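Local coordinates for thermoresistant glucokinase (Janibacter sp. HTCC2649, PDB 4EUN), which probably catalyses the ATP-dependent phosphorylation of gluconate, as a gluconokinase-type carbohydrate kinase, at residues L111-R116 with P167-I172. Sequence-based numbering, arbitrary orientation.
Sequences LKRTYR and PDESGI
R116 and E169 meet as a side-on ion pair. NE of R116 gives a nearly straight bond (171°) to OE2 of E169 at 2.7 Å. NH2 of R116 reaches the syn lone pair of OE1 of E169 at 2.9 Å. Guanidinium and carboxylate lie almost coplanar, 28° apart. R113 treats the same glutamate differently: the two planes are stacked, CG of E169 lies over one guanidinium face near its rim, and the methylene CD of R113 touches the carboxylate carbon CD of E169 at 3.6 Å. The long 4.0 Å approach of R113 NE to E169 OE2 is purely electrostatic, since the oxygen stands well out of the guanidinium plane. R113 turns its CG away from the backbone N (chi1 163°), and a bend at chi2 then carries it past E169 to take D168 end-on. NH1 of R113 meets OD1 of D168 at 2.7 Å. NH2 of R113 meets OD2 of D168 at 3.1 Å, from above the carboxylate plane.

A second shell fixes these groups. D117 and E166 also pair with R113, R120 shares OE2 of E169, the backbone N of E166 binds OE1, and the carbonyl of E163 takes NH1 of R116. The network thus ties the start of helix 113-119 to the loop entering strand 171-175, outermost in this chain's parallel sheet. Facing R113, R116 and R120, the E169 carboxylate is probably kept ionised, and it compensates the buried charge of R116.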
# COMPACT_ATOMS: atom_id res chain seq x y z
N LEU A 111 8.36 -13.58 -7.48
CA LEU A 111 9.28 -13.13 -8.50
C LEU A 111 10.31 -14.20 -8.84
O LEU A 111 10.83 -14.90 -7.96
CB LEU A 111 10.05 -11.92 -8.00
CG LEU A 111 9.22 -10.72 -7.55
CD1 LEU A 111 10.14 -9.72 -6.88
CD2 LEU A 111 8.51 -10.12 -8.74
N LYS A 112 10.60 -14.31 -10.14
CA LYS A 112 11.72 -15.07 -10.62
C LYS A 112 12.99 -14.27 -10.42
O LYS A 112 12.93 -13.06 -10.27
CB LYS A 112 11.54 -15.33 -12.12
CG LYS A 112 10.33 -16.17 -12.48
CD LYS A 112 10.38 -16.52 -13.97
CE LYS A 112 9.14 -17.29 -14.40
NZ LYS A 112 9.24 -17.69 -15.84
N ARG A 113 14.13 -14.95 -10.43
CA ARG A 113 15.43 -14.27 -10.41
C ARG A 113 15.55 -13.20 -11.49
O ARG A 113 15.97 -12.08 -11.20
CB ARG A 113 16.56 -15.29 -10.58
CG ARG A 113 17.90 -14.66 -10.98
CD ARG A 113 18.51 -13.98 -9.79
NE ARG A 113 19.58 -13.04 -10.15
CZ ARG A 113 20.84 -13.16 -9.75
NH1 ARG A 113 21.21 -14.18 -8.98
NH2 ARG A 113 21.74 -12.25 -10.11
N THR A 114 15.19 -13.54 -12.72
CA THR A 114 15.23 -12.55 -13.82
C THR A 114 14.36 -11.32 -13.54
O THR A 114 14.69 -10.23 -14.01
CB THR A 114 14.79 -13.16 -15.16
OG1 THR A 114 13.49 -13.75 -15.01
CG2 THR A 114 15.78 -14.21 -15.63
N TYR A 115 13.24 -11.50 -12.83
CA TYR A 115 12.39 -10.36 -12.48
C TYR A 115 13.13 -9.45 -11.50
O TYR A 115 13.05 -8.22 -11.61
CB TYR A 115 11.08 -10.80 -11.81
CG TYR A 115 10.17 -11.67 -12.64
CD1 TYR A 115 10.46 -11.98 -13.97
CD2 TYR A 115 9.01 -12.19 -12.09
CE1 TYR A 115 9.61 -12.80 -14.71
CE2 TYR A 115 8.17 -13.01 -12.82
CZ TYR A 115 8.47 -13.30 -14.13
OH TYR A 115 7.61 -14.12 -14.86
N ARG A 116 13.79 -10.06 -10.53
CA ARG A 116 14.57 -9.28 -9.56
C ARG A 116 15.71 -8.55 -10.24
O ARG A 116 16.05 -7.44 -9.84
CB ARG A 116 15.04 -10.17 -8.40
CG ARG A 116 13.87 -10.82 -7.66
CD ARG A 116 14.27 -11.52 -6.37
NE ARG A 116 15.13 -12.70 -6.56
CZ ARG A 116 14.70 -13.95 -6.64
NH1 ARG A 116 13.41 -14.23 -6.59
NH2 ARG A 116 15.58 -14.93 -6.79
N PRO A 167 22.83 -16.64 -4.13
CA PRO A 167 23.94 -16.10 -3.34
C PRO A 167 24.36 -14.67 -3.66
O PRO A 167 24.77 -13.95 -2.74
CB PRO A 167 25.09 -17.06 -3.67
CG PRO A 167 24.41 -18.37 -3.89
CD PRO A 167 23.09 -18.04 -4.54
N ASP A 168 24.28 -14.25 -4.92
CA ASP A 168 24.76 -12.92 -5.28
C ASP A 168 23.69 -11.84 -5.12
O ASP A 168 23.91 -10.68 -5.47
CB ASP A 168 25.33 -12.90 -6.70
CG ASP A 168 24.33 -13.35 -7.73
OD1 ASP A 168 23.37 -14.06 -7.37
OD2 ASP A 168 24.50 -12.99 -8.92
N GLU A 169 22.54 -12.22 -4.58
CA GLU A 169 21.48 -11.26 -4.31
C GLU A 169 21.50 -10.83 -2.86
O GLU A 169 22.07 -11.52 -2.00
CB GLU A 169 20.11 -11.86 -4.63
CG GLU A 169 19.97 -12.39 -6.04
CD GLU A 169 18.56 -12.84 -6.34
OE1 GLU A 169 18.25 -14.03 -6.11
OE2 GLU A 169 17.75 -12.01 -6.79
N SER A 170 20.88 -9.70 -2.56
CA SER A 170 20.79 -9.24 -1.19
C SER A 170 19.39 -9.52 -0.68
O SER A 170 18.42 -8.92 -1.13
CB SER A 170 21.07 -7.74 -1.10
OG SER A 170 20.81 -7.26 0.21
N GLY A 171 19.28 -10.46 0.25
CA GLY A 171 17.97 -10.78 0.79
C GLY A 171 18.02 -11.76 1.94
O GLY A 171 19.03 -12.44 2.15
N ILE A 172 16.93 -11.80 2.70
CA ILE A 172 16.74 -12.84 3.72
C ILE A 172 15.35 -13.45 3.63
O ILE A 172 14.42 -12.83 3.12
CB ILE A 172 16.93 -12.30 5.14
CG1 ILE A 172 16.01 -11.11 5.38
CG2 ILE A 172 18.40 -11.97 5.40
CD1 ILE A 172 15.81 -10.78 6.84